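Long-range contacts in amide synthase (Vibrio cholerae, PDB 1L5A), which acts as a nonribosomal peptide synthetase condensation enzyme, an amide synthase of vibriobactin biosynthesis that probably joins an acyl group to an amine: residues A[27-32]-A[118-123]; A[36-41]-A[143-148]; A[69-74]-A[108-113]. All blocks are in the same frame, centred on the assembly; numbering follows the deposited sequence.

Contact 1: A[27-32]-A[118-123]; sequences LRLTGP and HLIYTR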
loop_
_atom_site.group_PDB
_atom_site.type_symbol
_atom_site.label_atom_id
_atom_site.label_comp_id
_atom_site.label_asym_id
_atom_site.label_seq_id
_atom_site.Cartn_x
_atom_site.Cartn_y
_atom_site.Cartn_z
ATOM N N LEU A 27 30.344 17.593 18.208
ATOM C CA LEU A 27 30.064 16.677 19.297
ATOM C C LEU A 27 31.243 16.765 20.247
ATOM O O LEU A 27 32.408 16.704 19.829
ATOM C CB LEU A 27 29.906 15.252 18.762
ATOM C CG LEU A 27 28.723 15.006 17.816
ATOM C CD1 LEU A 27 28.684 13.535 17.418
ATOM C CD2 LEU A 27 27.417 15.413 18.499
ATOM N N ARG A 28 30.958 16.960 21.522
ATOM C CA ARG A 28 32.035 17.042 22.486
ATOM C C ARG A 28 31.818 15.893 23.432
ATOM O O ARG A 28 30.786 15.801 24.113
ATOM C CB ARG A 28 32.028 18.372 23.243
ATOM C CG ARG A 28 33.392 18.708 23.865
ATOM C CD ARG A 28 33.416 20.100 24.491
ATOM N NE ARG A 28 32.638 20.173 25.725
ATOM C CZ ARG A 28 33.120 19.874 26.924
ATOM N NH1 ARG A 28 34.387 19.487 27.049
ATOM N NH2 ARG A 28 32.335 19.950 27.994
ATOM N N LEU A 29 32.791 14.995 23.440
ATOM C CA LEU A 29 32.712 13.831 24.283
ATOM C C LEU A 29 33.688 13.977 25.430
ATOM O O LEU A 29 34.888 14.183 25.241
ATOM C CB LEU A 29 33.025 12.579 23.462
ATOM C CG LEU A 29 32.269 12.471 22.136
ATOM C CD1 LEU A 29 32.380 11.028 21.619
ATOM C CD2 LEU A 29 30.790 12.878 22.333
ATOM N N THR A 30 33.146 13.884 26.628
ATOM C CA THR A 30 33.929 13.992 27.836
ATOM C C THR A 30 33.871 12.617 28.486
ATOM O O THR A 30 32.791 12.147 28.860
ATOM C CB THR A 30 33.321 15.090 28.737
ATOM O OG1 THR A 30 33.449 16.349 28.064
ATOM C CG2 THR A 30 34.024 15.165 30.092
ATOM N N GLY A 31 35.029 11.963 28.584
ATOM C CA GLY A 31 35.075 10.627 29.166
ATOM C C GLY A 31 36.186 9.732 28.628
ATOM O O GLY A 31 36.849 10.076 27.654
ATOM N N PRO A 32 36.403 8.558 29.240
ATOM C CA PRO A 32 37.441 7.597 28.841
ATOM C C PRO A 32 37.113 6.865 27.531
ATOM O O PRO A 32 37.066 5.636 27.482
ATOM C CB PRO A 32 37.476 6.648 30.023
ATOM C CG PRO A 32 35.997 6.520 30.324
ATOM C CD PRO A 32 35.522 7.968 30.268
ATOM N N HIS A 118 37.157 14.696 23.700
ATOM C CA HIS A 118 37.212 14.588 22.237
ATOM C C HIS A 118 36.210 15.534 21.571
ATOM O O HIS A 118 35.112 15.790 22.096
ATOM C CB HIS A 118 36.911 13.152 21.762
ATOM C CG HIS A 118 38.010 12.176 22.043
ATOM N ND1 HIS A 118 38.232 11.645 23.297
ATOM C CD2 HIS A 118 38.979 11.673 21.240
ATOM C CE1 HIS A 118 39.295 10.858 23.251
ATOM N NE2 HIS A 118 39.766 10.858 22.015
ATOM N N LEU A 119 36.587 16.037 20.402
ATOM C CA LEU A 119 35.724 16.941 19.665
ATOM C C LEU A 119 35.528 16.443 18.248
ATOM O O LEU A 119 36.492 16.316 17.500
ATOM C CB LEU A 119 36.325 18.342 19.614
ATOM C CG LEU A 119 35.357 19.400 19.094
ATOM C CD1 LEU A 119 34.140 19.426 19.998
ATOM C CD2 LEU A 119 36.034 20.762 19.062
ATOM N N ILE A 120 34.279 16.153 17.894
ATOM C CA ILE A 120 33.933 15.693 16.556
ATOM C C ILE A 120 33.165 16.788 15.838
ATOM O O ILE A 120 32.183 17.324 16.360
ATOM C CB ILE A 120 33.019 14.472 16.590
ATOM C CG1 ILE A 120 33.774 13.268 17.135
ATOM C CG2 ILE A 120 32.507 14.181 15.197
ATOM C CD1 ILE A 120 32.857 12.181 17.626
ATOM N N TYR A 121 33.610 17.099 14.634
ATOM C CA TYR A 121 32.988 18.123 13.828
ATOM C C TYR A 121 32.534 17.512 12.508
ATOM O O TYR A 121 33.331 16.938 11.759
ATOM C CB TYR A 121 33.984 19.268 13.564
ATOM C CG TYR A 121 33.515 20.288 12.556
ATOM C CD1 TYR A 121 32.488 21.198 12.858
ATOM C CD2 TYR A 121 34.092 20.349 11.294
ATOM C CE1 TYR A 121 32.053 22.153 11.910
ATOM C CE2 TYR A 121 33.670 21.291 10.342
ATOM C CZ TYR A 121 32.657 22.187 10.656
ATOM O OH TYR A 121 32.270 23.107 9.705
ATOM N N THR A 122 31.244 17.652 12.231
ATOM C CA THR A 122 30.651 17.134 11.009
ATOM C C THR A 122 29.990 18.273 10.246
ATOM O O THR A 122 29.221 19.027 10.816
ATOM C CB THR A 122 29.582 16.110 11.352
ATOM O OG1 THR A 122 30.175 15.078 12.142
ATOM C CG2 THR A 122 28.972 15.514 10.084
ATOM N N ARG A 123 30.286 18.399 8.962
ATOM C CA ARG A 123 29.670 19.440 8.162
ATOM C C ARG A 123 29.255 18.945 6.802
ATOM O O ARG A 123 29.984 18.207 6.139
ATOM C CB ARG A 123 30.608 20.607 7.922
ATOM C CG ARG A 123 30.148 21.473 6.743
ATOM C CD ARG A 123 31.315 21.973 5.941
ATOM N NE ARG A 123 31.361 21.361 4.623
ATOM C CZ ARG A 123 32.424 21.370 3.830
ATOM N NH1 ARG A 123 33.548 21.964 4.220
ATOM N NH2 ARG A 123 32.368 20.772 2.648
HETATM O O HOH W 1 36.321 11.586 25.464
#

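Contact 2: A[36-41]-A[143-148]; sequences TLLLRA and QHYQSL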
loop_
_atom_site.group_PDB
_atom_site.type_symbol
_atom_site.label_atom_id
_atom_site.label_comp_id
_atom_site.label_asym_id
_atom_site.label_seq_id
_atom_site.Cartn_x
_atom_site.Cartn_y
_atom_site.Cartn_z
ATOM N N THR A 36 40.891 5.488 18.988
ATOM C CA THR A 36 40.982 4.646 17.810
ATOM C C THR A 36 39.646 4.051 17.387
ATOM O O THR A 36 39.271 4.154 16.232
ATOM C CB THR A 36 42.048 3.549 18.032
ATOM O OG1 THR A 36 43.338 4.176 18.110
ATOM C CG2 THR A 36 42.047 2.541 16.894
ATOM N N LEU A 37 38.917 3.442 18.303
ATOM C CA LEU A 37 37.624 2.884 17.926
ATOM C C LEU A 37 36.609 3.951 17.446
ATOM O O LEU A 37 35.791 3.689 16.547
ATOM C CB LEU A 37 37.047 2.046 19.082
ATOM C CG LEU A 37 37.834 0.767 19.477
ATOM C CD1 LEU A 37 36.988 -0.079 20.415
ATOM C CD2 LEU A 37 38.186 -0.076 18.259
ATOM N N LEU A 38 36.675 5.156 18.011
ATOM C CA LEU A 38 35.761 6.227 17.597
ATOM C C LEU A 38 36.083 6.579 16.153
ATOM O O LEU A 38 35.183 6.721 15.325
ATOM C CB LEU A 38 35.927 7.464 18.491
ATOM C CG LEU A 38 35.045 8.724 18.362
ATOM C CD1 LEU A 38 35.412 9.464 17.119
ATOM C CD2 LEU A 38 33.567 8.367 18.355
ATOM N N LEU A 39 37.369 6.694 15.849
ATOM C CA LEU A 39 37.795 7.020 14.497
ATOM C C LEU A 39 37.325 5.970 13.495
ATOM O O LEU A 39 36.871 6.309 12.399
ATOM C CB LEU A 39 39.320 7.155 14.422
ATOM C CG LEU A 39 40.015 8.343 15.098
ATOM C CD1 LEU A 39 41.475 8.320 14.713
ATOM C CD2 LEU A 39 39.405 9.660 14.655
ATOM N N ARG A 40 37.446 4.696 13.861
ATOM C CA ARG A 40 37.013 3.604 12.996
ATOM C C ARG A 40 35.498 3.735 12.837
ATOM O O ARG A 40 34.959 3.658 11.728
ATOM C CB ARG A 40 37.348 2.267 13.652
ATOM C CG ARG A 40 36.800 1.053 12.933
ATOM C CD ARG A 40 37.500 0.824 11.614
ATOM N NE ARG A 40 37.081 -0.426 10.979
ATOM C CZ ARG A 40 37.311 -0.716 9.705
ATOM N NH1 ARG A 40 37.952 0.153 8.928
ATOM N NH2 ARG A 40 36.899 -1.867 9.205
ATOM N N ALA A 41 34.816 3.913 13.968
ATOM C CA ALA A 41 33.368 4.082 13.960
ATOM C C ALA A 41 32.958 5.201 13.006
ATOM O O ALA A 41 32.040 5.007 12.202
ATOM C CB ALA A 41 32.864 4.389 15.359
ATOM N N GLN A 143 26.138 3.634 17.094
ATOM C CA GLN A 143 26.034 2.201 16.903
ATOM C C GLN A 143 27.358 1.533 16.584
ATOM O O GLN A 143 27.730 0.537 17.217
ATOM C CB GLN A 143 25.018 1.881 15.811
ATOM C CG GLN A 143 23.656 2.416 16.120
ATOM C CD GLN A 143 22.634 2.127 15.028
ATOM O OE1 GLN A 143 22.960 2.068 13.837
ATOM N NE2 GLN A 143 21.379 1.966 15.435
ATOM N N HIS A 144 28.080 2.063 15.612
ATOM C CA HIS A 144 29.348 1.451 15.280
ATOM C C HIS A 144 30.319 1.496 16.449
ATOM O O HIS A 144 31.030 0.517 16.693
ATOM C CB HIS A 144 29.966 2.108 14.054
ATOM C CG HIS A 144 29.422 1.602 12.755
ATOM N ND1 HIS A 144 29.391 0.259 12.436
ATOM C CD2 HIS A 144 28.951 2.257 11.666
ATOM C CE1 HIS A 144 28.933 0.111 11.205
ATOM N NE2 HIS A 144 28.659 1.307 10.716
ATOM N N TYR A 145 30.346 2.604 17.192
ATOM C CA TYR A 145 31.263 2.688 18.332
ATOM C C TYR A 145 30.949 1.602 19.365
ATOM O O TYR A 145 31.844 0.903 19.840
ATOM C CB TYR A 145 31.203 4.060 19.020
ATOM C CG TYR A 145 32.202 4.195 20.158
ATOM C CD1 TYR A 145 33.558 4.398 19.901
ATOM C CD2 TYR A 145 31.800 4.063 21.497
ATOM C CE1 TYR A 145 34.492 4.465 20.942
ATOM C CE2 TYR A 145 32.727 4.124 22.549
ATOM C CZ TYR A 145 34.074 4.327 22.261
ATOM O OH TYR A 145 35.008 4.391 23.275
ATOM N N GLN A 146 29.679 1.461 19.714
ATOM C CA GLN A 146 29.286 0.467 20.697
ATOM C C GLN A 146 29.656 -0.932 20.235
ATOM O O GLN A 146 30.085 -1.749 21.035
ATOM C CB GLN A 146 27.782 0.549 20.953
ATOM C CG GLN A 146 27.216 -0.485 21.919
ATOM C CD GLN A 146 27.972 -0.554 23.234
ATOM O OE1 GLN A 146 28.336 0.471 23.815
ATOM N NE2 GLN A 146 28.204 -1.770 23.715
ATOM N N SER A 147 29.489 -1.201 18.944
ATOM C CA SER A 147 29.807 -2.505 18.406
ATOM C C SER A 147 31.287 -2.742 18.526
ATOM O O SER A 147 31.706 -3.800 18.976
ATOM C CB SER A 147 29.400 -2.623 16.934
ATOM O OG SER A 147 28.011 -2.841 16.794
ATOM N N LEU A 148 32.087 -1.758 18.140
ATOM C CA LEU A 148 33.521 -1.939 18.210
ATOM C C LEU A 148 33.978 -2.139 19.641
ATOM O O LEU A 148 34.808 -2.998 19.923
ATOM C CB LEU A 148 34.230 -0.748 17.584
ATOM C CG LEU A 148 34.024 -0.730 16.062
ATOM C CD1 LEU A 148 34.307 0.678 15.462
ATOM C CD2 LEU A 148 34.917 -1.801 15.445
#

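Contact 3: A[69-74]-A[108-113]; sequences PPIDYQ and HQVYRL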
loop_
_atom_site.group_PDB
_atom_site.type_symbol
_atom_site.label_atom_id
_atom_site.label_comp_id
_atom_site.label_asym_id
_atom_site.label_seq_id
_atom_site.Cartn_x
_atom_site.Cartn_y
_atom_site.Cartn_z
ATOM N N PRO A 69 34.345 10.034 2.160
ATOM C CA PRO A 69 34.913 11.257 2.733
ATOM C C PRO A 69 36.102 10.990 3.685
ATOM O O PRO A 69 36.070 10.066 4.510
ATOM C CB PRO A 69 33.717 11.856 3.479
ATOM C CG PRO A 69 32.559 11.445 2.633
ATOM C CD PRO A 69 32.878 10.006 2.308
ATOM N N PRO A 70 37.166 11.796 3.578
ATOM C CA PRO A 70 38.342 11.630 4.452
ATOM C C PRO A 70 37.935 12.006 5.871
ATOM O O PRO A 70 37.005 12.774 6.068
ATOM C CB PRO A 70 39.353 12.666 3.933
ATOM C CG PRO A 70 38.797 13.137 2.611
ATOM C CD PRO A 70 37.311 12.943 2.668
ATOM N N ILE A 71 38.638 11.473 6.852
ATOM C CA ILE A 71 38.385 11.827 8.231
ATOM C C ILE A 71 39.675 12.467 8.727
ATOM O O ILE A 71 40.676 11.787 8.905
ATOM C CB ILE A 71 38.101 10.614 9.092
ATOM C CG1 ILE A 71 36.768 9.994 8.679
ATOM C CG2 ILE A 71 38.095 11.026 10.554
ATOM C CD1 ILE A 71 36.355 8.846 9.538
ATOM N N ASP A 72 39.651 13.776 8.929
ATOM C CA ASP A 72 40.821 14.498 9.388
ATOM C C ASP A 72 40.912 14.412 10.910
ATOM O O ASP A 72 40.101 15.002 11.634
ATOM C CB ASP A 72 40.746 15.955 8.887
ATOM C CG ASP A 72 41.855 16.852 9.462
ATOM O OD1 ASP A 72 43.042 16.447 9.433
ATOM O OD2 ASP A 72 41.538 17.979 9.933
ATOM N N TYR A 73 41.891 13.647 11.390
ATOM C CA TYR A 73 42.113 13.473 12.830
ATOM C C TYR A 73 43.367 14.183 13.354
ATOM O O TYR A 73 44.395 14.237 12.680
ATOM C CB TYR A 73 42.256 11.994 13.174
ATOM C CG TYR A 73 42.731 11.763 14.588
ATOM C CD1 TYR A 73 41.915 12.046 15.667
ATOM C CD2 TYR A 73 43.999 11.263 14.846
ATOM C CE1 TYR A 73 42.341 11.826 16.974
ATOM C CE2 TYR A 73 44.443 11.048 16.159
ATOM C CZ TYR A 73 43.607 11.324 17.212
ATOM O OH TYR A 73 44.008 11.063 18.502
ATOM N N GLN A 74 43.283 14.715 14.565
ATOM C CA GLN A 74 44.434 15.369 15.159
ATOM C C GLN A 74 44.457 15.151 16.661
ATOM O O GLN A 74 43.458 15.377 17.351
ATOM C CB GLN A 74 44.447 16.870 14.842
ATOM C CG GLN A 74 44.833 17.209 13.405
ATOM C CD GLN A 74 44.718 18.700 13.087
ATOM O OE1 GLN A 74 45.301 19.553 13.774
ATOM N NE2 GLN A 74 43.964 19.022 12.037
ATOM N N HIS A 108 34.864 16.133 7.763
ATOM C CA HIS A 108 34.856 15.389 9.018
ATOM C C HIS A 108 36.167 15.597 9.752
ATOM O O HIS A 108 37.241 15.239 9.265
ATOM C CB HIS A 108 34.621 13.898 8.727
ATOM C CG HIS A 108 33.439 13.663 7.847
ATOM N ND1 HIS A 108 32.150 13.601 8.336
ATOM C CD2 HIS A 108 33.331 13.636 6.495
ATOM C CE1 HIS A 108 31.302 13.556 7.323
ATOM N NE2 HIS A 108 31.993 13.578 6.195
ATOM N N GLN A 109 36.084 16.179 10.936
ATOM C CA GLN A 109 37.290 16.433 11.690
ATOM C C GLN A 109 37.141 15.856 13.095
ATOM O O GLN A 109 36.070 15.941 13.681
ATOM C CB GLN A 109 37.523 17.943 11.760
ATOM C CG GLN A 109 37.621 18.673 10.409
ATOM C CD GLN A 109 37.478 20.220 10.554
ATOM O OE1 GLN A 109 37.705 20.796 11.639
ATOM N NE2 GLN A 109 37.109 20.887 9.453
ATOM N N VAL A 110 38.204 15.255 13.628
ATOM C CA VAL A 110 38.158 14.709 14.981
ATOM C C VAL A 110 39.342 15.229 15.779
ATOM O O VAL A 110 40.457 15.274 15.277
ATOM C CB VAL A 110 38.239 13.165 14.997
ATOM C CG1 VAL A 110 38.070 12.665 16.425
ATOM C CG2 VAL A 110 37.169 12.565 14.111
ATOM N N TYR A 111 39.109 15.592 17.034
ATOM C CA TYR A 111 40.189 16.098 17.870
ATOM C C TYR A 111 40.270 15.459 19.233
ATOM O O TYR A 111 39.296 15.436 19.977
ATOM C CB TYR A 111 40.065 17.610 18.109
ATOM C CG TYR A 111 39.994 18.430 16.864
ATOM C CD1 TYR A 111 38.759 18.815 16.330
ATOM C CD2 TYR A 111 41.151 18.796 16.190
ATOM C CE1 TYR A 111 38.685 19.542 15.143
ATOM C CE2 TYR A 111 41.087 19.522 15.004
ATOM C CZ TYR A 111 39.848 19.885 14.485
ATOM O OH TYR A 111 39.779 20.531 13.275
ATOM N N ARG A 112 41.444 14.954 19.563
ATOM C CA ARG A 112 41.658 14.399 20.882
ATOM C C ARG A 112 42.247 15.611 21.616
ATOM O O ARG A 112 43.379 16.022 21.358
ATOM C CB ARG A 112 42.660 13.233 20.833
ATOM C CG ARG A 112 42.974 12.607 22.194
ATOM C CD ARG A 112 43.821 11.343 22.051
ATOM N NE ARG A 112 44.591 11.055 23.260
ATOM C CZ ARG A 112 44.266 10.152 24.181
ATOM N NH1 ARG A 112 43.171 9.409 24.058
ATOM N NH2 ARG A 112 45.040 10.007 25.248
ATOM N N LEU A 113 41.456 16.207 22.496
ATOM C CA LEU A 113 41.904 17.375 23.242
ATOM C C LEU A 113 42.720 16.932 24.447
ATOM O O LEU A 113 43.747 17.524 24.770
ATOM C CB LEU A 113 40.693 18.184 23.696
ATOM C CG LEU A 113 39.794 18.647 22.543
ATOM C CD1 LEU A 113 38.499 19.238 23.084
ATOM C CD2 LEU A 113 40.552 19.662 21.705
#

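Contact 1: A[27-32]-A[118-123]
Leu-27 and Leu-29 meet Ile-120 and His-118 through four backbone hydrogen bonds, which make two hydrogen-bonded pairs of an antiparallel register. Leu-27 N donates a hydrogen bond to Ile-120 O at 2.6 Å, and Ile-120 N answers to Leu-27 O at 2.7 Å. The second pair repeats this exchange, Leu-29 N to His-118 O and His-118 N to Leu-29 O, both 2.8 Å. Between them stands the non-hydrogen-bonded pair Arg-28 and Leu-119, where Arg-28 CA lends a C-H to His-118 O and Leu-119 CA one to Leu-27 O.

Strands 22-30 and 117-125 lie side by side in the mixed sheet of the N-terminal, chloramphenicol acetyltransferase-like half of the condensation fold. Strand 117-125 leads directly into the HHxxxDG signature of this family.

Apolar contacts suit the aliphatic part of one face, Leu-27, Leu-29 and Ile-120, since helix 131-150 and the loop residues Pro-342 and Phe-344 cover it; His-118 shares this face at the strand end. Leu-27 CB lies 3.9 Å from Ile-120 CB. With its chain extended beyond CG1 (chi2 161°), Ile-120 brings CD1 to 4.2 Å from Leu-29 CD1. On the reverse face Leu-119 leans across to its neighbour, CD1 lying 4.0 Å from Arg-28 CG, while Trp-87 and Ile-90 of helix 82-94 pack against it.

Polar groups gather at the end where strand 22-30 stops. The Arg-28 chain bends at chi3 (72°), and its guanidinium forms a salt bridge with Glu-117. A water in the plane of the His-118 ring is bonded to ND1 and donates to Leu-29 O and Gly-31 O. Thr-35 OG1 holds NE2, fixing the ring at both nitrogens. Gly-31, without a CB, takes up backbone angles (phi 151°) reached with ease by glycine, just after the strand ends.

Contact 2: A[36-41]-A[143-148]
Tyr-145 lays the edge of its ring against Leu-37 and Leu-38, its CB beside Ala-41, where helices 35-47 and 131-150 pack on one face of the same sheet, part of the alpha/beta architecture of the N-terminal half of a condensation domain. The segment axes come within 8.4 Å and run at 134° to each other, a close approach that small Ala-41 permits.

Starting at its root, Tyr-145 CB lies 4.0 Å from Ala-41 CB, a methyl that also rests over the backbone N of Tyr-145 and against His-144 CB. CG stands anti to the backbone nitrogen (chi1 -177°), which carries the ring across toward helix 35-47 and sets that edge along its backbone. There CD1 is 3.7 Å from Leu-38 CA. One atom further, CE1 meets Leu-38 N in the plane of the ring and Leu-37 CB at 4.0 Å. At the tip, OH is hydrogen-bonded to the backbone N of Asp-34, whose carboxylate in turn takes the N-H of Leu-37. A long aromatic with a polar end thus fits here: its carbons pack against leucines while its hydroxyl binds near the start of helix 35-47. Phe-344 adds an edge-to-face partner from a loop.

His-144, more polar, lies by Ala-41 and directs NE2 to Glu-48. Toward the surface, Leu-148 spreads between Leu-37 and Arg-40. Its CB lies 4.0 Å from Leu-37 CD1, the two leucines crossing at a slant, whereas the aliphatic part of Arg-40 passes it almost perpendicularly, leaving Leu-148 CD1 3.6 Å from Arg-40 CG.

Contact 3: A[69-74]-A[108-113]
Val-110 sits against Ile-71 and Tyr-73 in the denser part of this parallel pairing. Four backbone hydrogen bonds step along it: Asp-72 N to His-108 O, Val-110 N to Asp-72 O, Gln-74 N to Val-110 O and Arg-112 N to Gln-74 O. Branched, buried Val-110 fills the space between its neighbours on the face under helix 35-47, with CG2 4.0 Å from Ile-71 CG2 and CB in the plane of the Tyr-73 ring, 3.9 Å from CD1. The same ring extends alongside Arg-112, the ring and guanidinium planes 62° apart. Tyr-73 OH reaches the aliphatic chain of Arg-112, 3.5 Å from CB, while the charged end continues to Thr-35. At the start of the pairing Pro-69 CB packs 3.5 Å from His-108 CD2, and Pro-70 O lies at the edge of that imidazole, whose NE2 is bonded to Thr-106.

The other face is looser and more polar. Asp-72 OD2 comes no nearer to Gln-109 than 4.0 Å, at CG, and Gln-74 NE2 reaches Asp-72 OD2 only in a weak bond; Gln-89 OE1 is the stronger partner of Gln-74 NE2. Gln-74 runs beside Tyr-111 with its amide turned 70° from the ring. Polar Asp-72 and Gln-74 suit their partly exposed places on the outermost strand, while in buried surroundings Tyr-111 OH donates to Gln-109 OE1 at 2.7 Å from above the carbonyl plane. Pro-70 lies at the surface.

Helix 82-94 makes the beta-alpha-beta crossover between the two strands and covers Gln-109 and Tyr-111. Helix 35-47 lies over Ile-71 and Val-110, while strand 117-125 flanks strand 107-114 on the side away from strand 72-75.

Contacts 1 and 3 belong to one sheet, joined by probable backbone hydrogen bonds between Leu-119 and Tyr-111 and between Tyr-121 and Gln-109. Contact 1 is buried and antiparallel, its facing side chains largely aliphatic. Contact 3 is parallel and partly buried, brings in the outermost strand of the sheet within this chain and is correspondingly more polar. Contact 2, likewise partly buried, lies in the helices on one face of that sheet, opposite helix 82-94: they follow strands 22-30 and 117-125 in the chain, and its two segments meet purely through side-chain and backbone packing. Leu-38 touches Ile-120 of contact 1, while Leu-39 settles on Tyr-73 and Val-110 of contact 3, so helix 35-47 spans both strand pairs.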